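Local coordinates for protein replicative DNA helicase DnaB, 1st part (Mycobacterium tuberculosis, PDB 2R5U) that probably unwinds duplex DNA ahead of the replisome as a homohexameric, ATP-driven 5'-3' helicase, this chain being its N-terminal domain, at residues G58-Y61 and H65-V68; E34-G39 and G120-I125; Y69-D74 and A88-R93; M41-D46 and T108-V113. One frame throughout, in Å; residues are numbered along the deposited sequence.

Contact 1. Residues G58-Y61 and H65-V68; sequences GDFY and HQNV
The loop carrying Phe60 runs past the side of the helix carrying Gln66, and the CA atoms of these two residues are 5.3 Å apart, the nearest pair between 58-61 and 65-68. Gln66 makes the widest contact. Its CG is anti to the backbone N (chi1 -166°) and its chain bends at chi2 (67°), which swings the terminal amide off the helix and against the consecutive backbone nitrogens of Gly58, Asp59 and Phe60. Gln66 CD lies 3.4 Å from Gly58 N, and Gly58, with its positive phi, presents bare backbone here. The amide meets the Phe60 ring at the ring edge, and the two planes stand 77° apart. Phe60 CB is also 3.7 Å from Gln66 N, so the base of the aromatic side chain sits directly on the helix backbone. In the all-helical DnaB N-terminal domain, this is where the loop after helix 45-52 folds back on the helix that it enters, 63-77. Phe60, buried, points toward the helix. His65 comes at it with its methylene, CB lying 3.6 Å from Phe60 CD2, while His65 O sits 4.2 Å above one face of the ring, toward the rim. The two side chains are set nearly perpendicular, and the imidazole turns off to hydrogen-bond, through ND1, with Glu34 OE1 of helix 31-43. Glu34 OE2 takes Tyr61 N as well, tying loop and helix to one carboxylate. Asp59 has other partners: its OD2 accepts from Arg56 N and its carbonyl O from Arg133 of helix 119-147.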
loop_
_atom_site.group_PDB
_atom_site.type_symbol
_atom_site.label_atom_id
_atom_site.label_comp_id
_atom_site.label_asym_id
_atom_site.label_seq_id
_atom_site.Cartn_x
_atom_site.Cartn_y
_atom_site.Cartn_z
ATOM N N GLY B 58 10.422 23.025 13.046
ATOM C CA GLY B 58 10.390 23.256 11.603
ATOM C C GLY B 58 11.050 24.538 11.137
ATOM O O GLY B 58 11.206 24.737 9.934
ATOM N N ASP B 59 11.472 25.391 12.074
ATOM C CA ASP B 59 12.050 26.705 11.736
ATOM C C ASP B 59 13.440 26.672 11.060
ATOM O O ASP B 59 13.853 27.628 10.387
ATOM C CB ASP B 59 12.055 27.620 12.964
ATOM C CG ASP B 59 10.685 28.282 13.230
ATOM O OD1 ASP B 59 9.759 28.181 12.389
ATOM O OD2 ASP B 59 10.543 28.914 14.294
ATOM N N PHE B 60 14.152 25.568 11.216
ATOM C CA PHE B 60 15.478 25.456 10.612
ATOM C C PHE B 60 15.329 25.023 9.159
ATOM O O PHE B 60 14.604 24.083 8.882
ATOM C CB PHE B 60 16.330 24.460 11.395
ATOM C CG PHE B 60 16.807 25.008 12.709
ATOM C CD1 PHE B 60 15.991 24.947 13.831
ATOM C CD2 PHE B 60 18.040 25.656 12.799
ATOM C CE1 PHE B 60 16.420 25.484 15.056
ATOM C CE2 PHE B 60 18.475 26.197 14.013
ATOM C CZ PHE B 60 17.656 26.094 15.144
ATOM N N TYR B 61 15.987 25.732 8.249
ATOM C CA TYR B 61 15.989 25.342 6.840
ATOM C C TYR B 61 16.744 24.037 6.625
ATOM O O TYR B 61 16.259 23.132 5.944
ATOM C CB TYR B 61 16.583 26.435 5.938
ATOM C CG TYR B 61 16.590 26.010 4.475
ATOM C CD1 TYR B 61 17.786 25.790 3.800
ATOM C CD2 TYR B 61 15.386 25.768 3.789
ATOM C CE1 TYR B 61 17.789 25.375 2.455
ATOM C CE2 TYR B 61 15.373 25.345 2.456
ATOM C CZ TYR B 61 16.576 25.153 1.796
ATOM O OH TYR B 61 16.572 24.741 0.477
ATOM N N HIS B 65 20.347 20.715 10.995
ATOM C CA HIS B 65 20.141 21.692 12.043
ATOM C C HIS B 65 18.854 21.438 12.826
ATOM O O HIS B 65 18.863 21.547 14.038
ATOM C CB HIS B 65 20.182 23.124 11.511
ATOM C CG HIS B 65 21.503 23.512 10.930
ATOM N ND1 HIS B 65 21.689 24.674 10.224
ATOM C CD2 HIS B 65 22.707 22.889 10.959
ATOM C CE1 HIS B 65 22.953 24.767 9.853
ATOM N NE2 HIS B 65 23.592 23.694 10.283
ATOM N N GLN B 66 17.759 21.088 12.136
ATOM C CA GLN B 66 16.518 20.718 12.837
ATOM C C GLN B 66 16.740 19.516 13.743
ATOM O O GLN B 66 16.209 19.472 14.844
ATOM C CB GLN B 66 15.344 20.413 11.878
ATOM C CG GLN B 66 13.981 20.373 12.601
ATOM C CD GLN B 66 13.562 21.735 13.122
ATOM O OE1 GLN B 66 13.379 21.927 14.337
ATOM N NE2 GLN B 66 13.450 22.704 12.220
ATOM N N ASN B 67 17.496 18.538 13.262
ATOM C CA ASN B 67 17.782 17.317 14.019
ATOM C C ASN B 67 18.517 17.676 15.315
ATOM O O ASN B 67 18.181 17.171 16.396
ATOM C CB ASN B 67 18.666 16.350 13.224
ATOM C CG ASN B 67 17.938 15.666 12.035
ATOM O OD1 ASN B 67 16.709 15.557 11.995
ATOM N ND2 ASN B 67 18.725 15.168 11.090
ATOM N N VAL B 68 19.528 18.539 15.195
ATOM C CA VAL B 68 20.317 18.942 16.361
ATOM C C VAL B 68 19.414 19.666 17.355
ATOM O O VAL B 68 19.398 19.325 18.544
ATOM C CB VAL B 68 21.520 19.815 15.985
ATOM C CG1 VAL B 68 22.252 20.322 17.269
ATOM C CG2 VAL B 68 22.469 19.011 15.106
#

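Contact 2. Residues E34-G39 and G120-I125; sequences EQSVLG and GYYASI
Val37 and Tyr122 mark the crossing of helices 31-43 and 119-147, whose local axes come within 8.4 Å and run roughly antiparallel, 141° apart. It joins the globular helical part of the DnaB N-terminal domain to the long helix 119-147. The tight part lies at Val37. With CG1 anti to the backbone N (chi1 168°), its other methyl, CG2, stands beside that N and presses on the backbone of the opposing helix, 3.4 Å from Ala123 N and 3.5 Å from Tyr122 C. The same methyl touches Tyr122 CB at 3.7 Å, but meets Ala123 CB more lightly at 4.2 Å. Buried Val37 thus rests on main chain as much as on side chains. Ser36 and Tyr122 form the other half, which is partly open to solvent. Here Ser36 CB lies over the Tyr122 ring in a CH-pi contact, 3.8 Å from the ring centroid and 16° off its normal. The opposite face of that ring is covered from within its own helix by Tyr121, whose CD1 sits 3.7 Å above the ring plane over its centre, so Tyr122 is sandwiched between a serine methylene and a neighbouring ring edge. Tyr121 is exposed and belongs to the solvent side, as does Ser124, whose OG returns a 2.8 Å hydrogen bond to Tyr121 O. No hydrogen bond joins the two segments. Beyond it, Leu38 turns to His65, Val68 and Tyr69 of helix 63-77, Gln35 and Leu38 meet Leu109 of helix 102-111, and Ser36 also touches Val113, placing 31-43 between helix 119-147 and these neighbours.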
loop_
_atom_site.group_PDB
_atom_site.type_symbol
_atom_site.label_atom_id
_atom_site.label_comp_id
_atom_site.label_asym_id
_atom_site.label_seq_id
_atom_site.Cartn_x
_atom_site.Cartn_y
_atom_site.Cartn_z
ATOM N N GLU B 34 21.638 30.046 11.900
ATOM C CA GLU B 34 21.271 28.707 12.415
ATOM C C GLU B 34 22.415 28.058 13.205
ATOM O O GLU B 34 22.190 27.438 14.248
ATOM C CB GLU B 34 20.834 27.751 11.298
ATOM C CG GLU B 34 19.489 28.148 10.638
ATOM C CD GLU B 34 18.935 27.163 9.617
ATOM O OE1 GLU B 34 19.430 26.019 9.467
ATOM O OE2 GLU B 34 17.932 27.550 8.968
ATOM N N GLN B 35 23.619 28.147 12.657
ATOM C CA GLN B 35 24.824 27.586 13.296
ATOM C C GLN B 35 25.079 28.236 14.647
ATOM O O GLN B 35 25.280 27.545 15.631
ATOM C CB GLN B 35 26.036 27.722 12.363
ATOM C CG GLN B 35 25.988 26.787 11.161
ATOM C CD GLN B 35 27.019 27.134 10.095
ATOM O OE1 GLN B 35 27.560 28.243 10.054
ATOM N NE2 GLN B 35 27.271 26.201 9.213
ATOM N N SER B 36 25.024 29.561 14.686
ATOM C CA SER B 36 25.224 30.347 15.908
ATOM C C SER B 36 24.193 30.037 17.011
ATOM O O SER B 36 24.543 29.955 18.202
ATOM C CB SER B 36 25.201 31.844 15.586
ATOM O OG SER B 36 26.300 32.215 14.750
ATOM N N VAL B 37 22.924 29.880 16.609
ATOM C CA VAL B 37 21.863 29.442 17.532
ATOM C C VAL B 37 22.186 28.097 18.175
ATOM O O VAL B 37 22.084 27.943 19.407
ATOM C CB VAL B 37 20.477 29.345 16.867
ATOM C CG1 VAL B 37 19.498 28.609 17.791
ATOM C CG2 VAL B 37 19.938 30.699 16.606
ATOM N N LEU B 38 22.569 27.130 17.347
ATOM C CA LEU B 38 22.847 25.787 17.832
ATOM C C LEU B 38 24.099 25.761 18.725
ATOM O O LEU B 38 24.118 25.072 19.726
ATOM C CB LEU B 38 22.964 24.793 16.676
ATOM C CG LEU B 38 21.667 24.526 15.891
ATOM C CD1 LEU B 38 21.964 23.648 14.689
ATOM C CD2 LEU B 38 20.579 23.898 16.782
ATOM N N GLY B 39 25.120 26.522 18.332
ATOM C CA GLY B 39 26.361 26.655 19.107
ATOM C C GLY B 39 26.074 27.216 20.480
ATOM O O GLY B 39 26.559 26.687 21.464
ATOM N N GLY B 120 19.617 34.476 21.470
ATOM C CA GLY B 120 18.291 35.019 21.184
ATOM C C GLY B 120 18.259 35.938 19.972
ATOM O O GLY B 120 17.297 35.930 19.181
ATOM N N TYR B 121 19.296 36.756 19.834
ATOM C CA TYR B 121 19.444 37.598 18.663
ATOM C C TYR B 121 19.478 36.744 17.378
ATOM O O TYR B 121 18.752 37.025 16.431
ATOM C CB TYR B 121 20.684 38.490 18.775
ATOM C CG TYR B 121 21.103 39.083 17.449
ATOM C CD1 TYR B 121 22.134 38.510 16.707
ATOM C CD2 TYR B 121 20.456 40.200 16.927
ATOM C CE1 TYR B 121 22.513 39.039 15.484
ATOM C CE2 TYR B 121 20.828 40.740 15.706
ATOM C CZ TYR B 121 21.856 40.154 14.995
ATOM O OH TYR B 121 22.232 40.690 13.787
ATOM N N TYR B 122 20.304 35.697 17.360
ATOM C CA TYR B 122 20.376 34.841 16.185
ATOM C C TYR B 122 19.089 34.051 15.957
ATOM O O TYR B 122 18.707 33.822 14.808
ATOM C CB TYR B 122 21.616 33.944 16.209
ATOM C CG TYR B 122 22.909 34.722 16.044
ATOM C CD1 TYR B 122 23.772 34.914 17.123
ATOM C CD2 TYR B 122 23.263 35.284 14.813
ATOM C CE1 TYR B 122 24.964 35.633 16.980
ATOM C CE2 TYR B 122 24.436 36.007 14.661
ATOM C CZ TYR B 122 25.284 36.184 15.749
ATOM O OH TYR B 122 26.459 36.906 15.595
ATOM N N ALA B 123 18.413 33.657 17.045
ATOM C CA ALA B 123 17.129 32.973 16.949
ATOM C C ALA B 123 16.092 33.874 16.271
ATOM O O ALA B 123 15.289 33.394 15.495
ATOM C CB ALA B 123 16.630 32.548 18.322
ATOM N N SER B 124 16.119 35.169 16.580
ATOM C CA SER B 124 15.188 36.115 15.963
ATOM C C SER B 124 15.367 36.194 14.428
ATOM O O SER B 124 14.386 36.351 13.700
ATOM C CB SER B 124 15.232 37.485 16.653
ATOM O OG SER B 124 16.246 38.333 16.124
ATOM N N ILE B 125 16.612 36.055 13.960
ATOM C CA ILE B 125 16.933 35.992 12.537
ATOM C C ILE B 125 16.335 34.725 11.943
ATOM O O ILE B 125 15.640 34.779 10.929
ATOM C CB ILE B 125 18.468 36.012 12.263
ATOM C CG1 ILE B 125 19.107 37.364 12.644
ATOM C CG2 ILE B 125 18.753 35.647 10.803
ATOM C CD1 ILE B 125 18.667 38.541 11.773
#

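Contact 3. Residues Y69-D74 and A88-R93; sequences YDAILD and AAELDR
Apolar contact centres on Ala71, whose methyl CB points at helix 84-93 and touches Glu90 CG at 3.6 Å and Leu91 CD2 at 3.8 Å. It joins two helices of the DnaB N-terminal domain, 63-77 and 84-93, whose local axes come within 9.1 Å, 109° apart. Leu91 continues this patch toward Leu97 and Ile100 of helix 97-100. Polar groups gather beside it. Glu90 bends at chi2 (67°), bringing its carboxylate face to face with that of Asp74, the planes 20° apart and Asp74 OD2 only 3.8 Å from Glu90 OE2. Three arginines probably offset this pairing of like charges. Arg94 bridges both acids, through NE to Glu90 OE2 and NH2 to Asp74 OD1, while Arg78 reaches Glu90 OE1. Arg93, one turn on, adds a nearly straight bond from NH2 to the same Glu90 OE1 at 3.2 Å, coming from above the carboxylate plane yet within its own guanidinium plane. Elsewhere on helix 84-93, Asp92 makes a salt bridge to Lys129 of a neighbouring subunit. The arginines around Asp74 and Glu90 would be expected to keep both carboxylates ionised and to make their closeness tolerable.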
loop_
_atom_site.group_PDB
_atom_site.type_symbol
_atom_site.label_atom_id
_atom_site.label_comp_id
_atom_site.label_asym_id
_atom_site.label_seq_id
_atom_site.Cartn_x
_atom_site.Cartn_y
_atom_site.Cartn_z
ATOM N N TYR B 69 18.655 20.639 16.853
ATOM C CA TYR B 69 17.728 21.404 17.672
ATOM C C TYR B 69 16.734 20.510 18.422
ATOM O O TYR B 69 16.511 20.694 19.627
ATOM C CB TYR B 69 16.989 22.428 16.806
ATOM C CG TYR B 69 16.026 23.317 17.570
ATOM C CD1 TYR B 69 16.474 24.466 18.208
ATOM C CD2 TYR B 69 14.660 23.002 17.645
ATOM C CE1 TYR B 69 15.607 25.280 18.900
ATOM C CE2 TYR B 69 13.770 23.818 18.335
ATOM C CZ TYR B 69 14.261 24.953 18.963
ATOM O OH TYR B 69 13.425 25.784 19.643
ATOM N N ASP B 70 16.137 19.558 17.701
ATOM C CA ASP B 70 15.142 18.631 18.283
ATOM C C ASP B 70 15.766 17.768 19.389
ATOM O O ASP B 70 15.134 17.535 20.423
ATOM C CB ASP B 70 14.517 17.718 17.207
ATOM C CG ASP B 70 13.727 18.483 16.140
ATOM O OD1 ASP B 70 13.477 19.712 16.284
ATOM O OD2 ASP B 70 13.368 17.839 15.115
ATOM N N ALA B 71 17.007 17.319 19.173
ATOM C CA ALA B 71 17.737 16.556 20.186
ATOM C C ALA B 71 17.994 17.391 21.468
ATOM O O ALA B 71 17.781 16.903 22.585
ATOM C CB ALA B 71 19.046 16.013 19.617
ATOM N N ILE B 72 18.415 18.643 21.304
ATOM C CA ILE B 72 18.595 19.555 22.456
ATOM C C ILE B 72 17.262 19.759 23.216
ATOM O O ILE B 72 17.204 19.657 24.447
ATOM C CB ILE B 72 19.181 20.916 22.027
ATOM C CG1 ILE B 72 20.548 20.743 21.320
ATOM C CG2 ILE B 72 19.319 21.843 23.227
ATOM C CD1 ILE B 72 21.052 22.063 20.646
ATOM N N LEU B 73 16.193 20.046 22.484
ATOM C CA LEU B 73 14.894 20.238 23.111
ATOM C C LEU B 73 14.428 18.971 23.825
ATOM O O LEU B 73 13.820 19.056 24.890
ATOM C CB LEU B 73 13.845 20.680 22.093
ATOM C CG LEU B 73 13.907 22.087 21.501
ATOM C CD1 LEU B 73 12.467 22.496 21.237
ATOM C CD2 LEU B 73 14.615 23.134 22.371
ATOM N N ASP B 74 14.698 17.802 23.232
ATOM C CA ASP B 74 14.381 16.512 23.883
ATOM C C ASP B 74 15.007 16.398 25.269
ATOM O O ASP B 74 14.333 16.034 26.243
ATOM C CB ASP B 74 14.855 15.330 23.042
ATOM C CG ASP B 74 13.719 14.492 22.532
ATOM O OD1 ASP B 74 13.125 14.863 21.489
ATOM O OD2 ASP B 74 13.419 13.453 23.188
ATOM N N ALA B 88 25.120 14.372 21.225
ATOM C CA ALA B 88 25.605 13.338 20.303
ATOM C C ALA B 88 24.984 11.966 20.594
ATOM O O ALA B 88 24.692 11.188 19.667
ATOM C CB ALA B 88 27.152 13.241 20.321
ATOM N N ALA B 89 24.781 11.678 21.879
ATOM C CA ALA B 89 24.160 10.428 22.290
ATOM C C ALA B 89 22.655 10.415 22.002
ATOM O O ALA B 89 22.117 9.380 21.613
ATOM C CB ALA B 89 24.438 10.149 23.777
ATOM N N GLU B 90 21.975 11.541 22.223
ATOM C CA GLU B 90 20.565 11.668 21.862
ATOM C C GLU B 90 20.380 11.519 20.341
ATOM O O GLU B 90 19.499 10.779 19.900
ATOM C CB GLU B 90 19.961 12.983 22.395
ATOM C CG GLU B 90 18.537 13.288 21.902
ATOM C CD GLU B 90 17.485 12.313 22.413
ATOM O OE1 GLU B 90 17.587 11.902 23.586
ATOM O OE2 GLU B 90 16.549 11.965 21.643
ATOM N N LEU B 91 21.237 12.170 19.553
ATOM C CA LEU B 91 21.249 11.983 18.084
ATOM C C LEU B 91 21.537 10.545 17.647
ATOM O O LEU B 91 20.864 10.017 16.760
ATOM C CB LEU B 91 22.227 12.958 17.404
ATOM C CG LEU B 91 21.839 14.448 17.425
ATOM C CD1 LEU B 91 23.070 15.281 17.118
ATOM C CD2 LEU B 91 20.706 14.787 16.477
ATOM N N ASP B 92 22.539 9.915 18.267
ATOM C CA ASP B 92 22.861 8.505 18.025
ATOM C C ASP B 92 21.687 7.554 18.345
ATOM O O ASP B 92 21.431 6.622 17.594
ATOM C CB ASP B 92 24.119 8.107 18.807
ATOM C CG ASP B 92 24.629 6.728 18.449
ATOM O OD1 ASP B 92 25.041 6.514 17.283
ATOM O OD2 ASP B 92 24.626 5.857 19.349
ATOM N N ARG B 93 20.971 7.798 19.441
ATOM C CA ARG B 93 19.761 7.020 19.741
ATOM C C ARG B 93 18.727 7.140 18.620
ATOM O O ARG B 93 18.005 6.196 18.337
ATOM C CB ARG B 93 19.129 7.446 21.073
ATOM C CG ARG B 93 19.788 6.812 22.279
ATOM C CD ARG B 93 19.013 7.093 23.567
ATOM N NE ARG B 93 19.085 8.495 23.956
ATOM C CZ ARG B 93 19.895 8.989 24.894
ATOM N NH1 ARG B 93 20.708 8.195 25.586
ATOM N NH2 ARG B 93 19.874 10.293 25.147
#

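Contact 4. Residues M41-D46 and T108-V113; sequences MLLSKD and TLISTV
Leu42 and Leu43 pack onto Ile110 and Val113 where helices 31-43 and 102-111 of the all-helical DnaB N-terminal domain come together. The fit is one of branched side chains set into one another, with no hydrogen bond between the segments. Ile110 is the central bump: its CG1 branch rests against the base of Leu42, 3.8 Å from Leu42 CB, and its CG2 branch meets Leu43 CD2 at 3.7 Å. The Leu42 side chain lies crosswise over Ile110, and Leu42 CD1 closes over Ile110 CG1 at 4.0 Å, so that the isoleucine branch lies in the bend of the leucine. The forked end of Leu43 straddles the neighbouring Ile110 and Val113, one methyl on each: while CD2 takes Ile110, CD1 meets Val113 CG2 at 3.8 Å, the two side chains lying side by side but running opposite ways. Val113 places that methyl in the crowded position between its backbone N and carbonyl carbon (chi1 -69° for CG1). Leu42 is buried, whereas Leu43 is exposed at the outer margin. Just beyond, Ser44 sits at the N-cap of helix 45-52, its OG hydrogen-bonded to Ala47 N. Within 108-113, Leu109 O accepts two hydrogen bonds, from Thr112 N at 3.2 Å and, in the carbonyl plane, from Thr112 OG1 at 2.7 Å.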
loop_
_atom_site.group_PDB
_atom_site.type_symbol
_atom_site.label_atom_id
_atom_site.label_comp_id
_atom_site.label_asym_id
_atom_site.label_seq_id
_atom_site.Cartn_x
_atom_site.Cartn_y
_atom_site.Cartn_z
ATOM N N MET B 41 23.113 27.293 22.227
ATOM C CA MET B 41 22.351 26.285 22.954
ATOM C C MET B 41 23.215 25.189 23.566
ATOM O O MET B 41 22.932 24.762 24.672
ATOM C CB MET B 41 21.294 25.651 22.039
ATOM C CG MET B 41 20.203 26.653 21.546
ATOM S SD MET B 41 19.005 25.852 20.400
ATOM C CE MET B 41 17.988 24.919 21.564
ATOM N N LEU B 42 24.242 24.748 22.843
ATOM C CA LEU B 42 25.161 23.702 23.306
ATOM C C LEU B 42 26.089 24.185 24.460
ATOM O O LEU B 42 26.669 23.371 25.170
ATOM C CB LEU B 42 25.989 23.142 22.139
ATOM C CG LEU B 42 25.256 22.220 21.137
ATOM C CD1 LEU B 42 26.105 21.867 19.904
ATOM C CD2 LEU B 42 24.753 20.947 21.790
ATOM N N LEU B 43 26.203 25.502 24.625
ATOM C CA LEU B 43 27.075 26.111 25.646
ATOM C C LEU B 43 26.338 26.524 26.925
ATOM O O LEU B 43 26.957 26.729 27.972
ATOM C CB LEU B 43 27.801 27.316 25.040
ATOM C CG LEU B 43 28.833 26.943 23.970
ATOM C CD1 LEU B 43 29.405 28.204 23.345
ATOM C CD2 LEU B 43 29.949 26.070 24.551
ATOM N N SER B 44 25.019 26.660 26.853
ATOM C CA SER B 44 24.289 27.289 27.938
ATOM C C SER B 44 22.820 26.921 27.973
ATOM O O SER B 44 22.119 27.067 26.970
ATOM C CB SER B 44 24.451 28.811 27.832
ATOM O OG SER B 44 23.439 29.492 28.540
ATOM N N LYS B 45 22.344 26.469 29.135
ATOM C CA LYS B 45 20.914 26.256 29.339
ATOM C C LYS B 45 20.075 27.543 29.256
ATOM O O LYS B 45 18.940 27.520 28.756
ATOM C CB LYS B 45 20.668 25.546 30.666
ATOM C CG LYS B 45 19.206 25.272 30.971
ATOM C CD LYS B 45 19.089 24.500 32.280
ATOM C CE LYS B 45 17.676 24.526 32.812
ATOM N NZ LYS B 45 17.570 23.700 34.062
ATOM N N ASP B 46 20.623 28.653 29.746
ATOM C CA ASP B 46 19.968 29.967 29.599
ATOM C C ASP B 46 19.733 30.328 28.129
ATOM O O ASP B 46 18.728 30.959 27.801
ATOM C CB ASP B 46 20.780 31.081 30.283
ATOM C CG ASP B 46 20.916 30.873 31.794
ATOM O OD1 ASP B 46 20.111 30.108 32.375
ATOM O OD2 ASP B 46 21.830 31.477 32.409
ATOM N N THR B 108 32.257 21.841 15.800
ATOM C CA THR B 108 32.279 22.927 14.808
ATOM C C THR B 108 31.209 24.003 15.113
ATOM O O THR B 108 31.512 25.196 15.136
ATOM C CB THR B 108 32.107 22.382 13.375
ATOM O OG1 THR B 108 33.197 21.511 13.048
ATOM C CG2 THR B 108 32.066 23.506 12.375
ATOM N N LEU B 109 29.978 23.576 15.389
ATOM C CA LEU B 109 28.901 24.498 15.783
ATOM C C LEU B 109 29.236 25.335 17.000
ATOM O O LEU B 109 28.978 26.533 17.021
ATOM C CB LEU B 109 27.604 23.736 16.055
ATOM C CG LEU B 109 26.928 23.100 14.854
ATOM C CD1 LEU B 109 25.675 22.358 15.296
ATOM C CD2 LEU B 109 26.598 24.167 13.809
ATOM N N ILE B 110 29.809 24.701 18.019
ATOM C CA ILE B 110 30.234 25.410 19.220
ATOM C C ILE B 110 31.288 26.485 18.884
ATOM O O ILE B 110 31.219 27.606 19.391
ATOM C CB ILE B 110 30.737 24.410 20.302
ATOM C CG1 ILE B 110 29.533 23.702 20.946
ATOM C CG2 ILE B 110 31.575 25.106 21.351
ATOM C CD1 ILE B 110 29.896 22.457 21.723
ATOM N N SER B 111 32.222 26.131 18.001
ATOM C CA SER B 111 33.281 27.030 17.513
ATOM C C SER B 111 32.792 28.239 16.715
ATOM O O SER B 111 33.550 29.189 16.534
ATOM C CB SER B 111 34.283 26.257 16.653
ATOM O OG SER B 111 34.821 25.148 17.349
ATOM N N THR B 112 31.552 28.211 16.222
ATOM C CA THR B 112 30.996 29.351 15.487
ATOM C C THR B 112 30.688 30.533 16.407
ATOM O O THR B 112 30.641 31.674 15.951
ATOM C CB THR B 112 29.721 28.989 14.659
ATOM O OG1 THR B 112 28.610 28.722 15.531
ATOM C CG2 THR B 112 29.972 27.788 13.758
ATOM N N VAL B 113 30.473 30.263 17.695
ATOM C CA VAL B 113 30.201 31.331 18.661
ATOM C C VAL B 113 31.252 31.436 19.769
ATOM O O VAL B 113 31.771 30.414 20.226
ATOM C CB VAL B 113 28.797 31.210 19.325
ATOM C CG1 VAL B 113 27.701 31.497 18.313
ATOM C CG2 VAL B 113 28.603 29.852 19.997
#

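Overall arrangement
All four contacts lie in the globular helical part of the DnaB N-terminal domain. Along the chain, contact 2 closes the outermost loop; contact 4 is nested within it, and contacts 1 and 3 follow in series inside both. Helix 31-43 serves contacts 2 and 4, whose centres are 10 Å apart, and helix 63-77 serves contacts 1 and 3, 12 Å apart. The meeting of these two helices joins the pairs, with Met41 packing on Tyr69, Ile72 and Leu73. The farthest centres, those of contacts 2 and 3, are 18 Å apart. Helices distant in sequence are thereby gathered into one compact body, from which 119-147 runs on beyond contact 2.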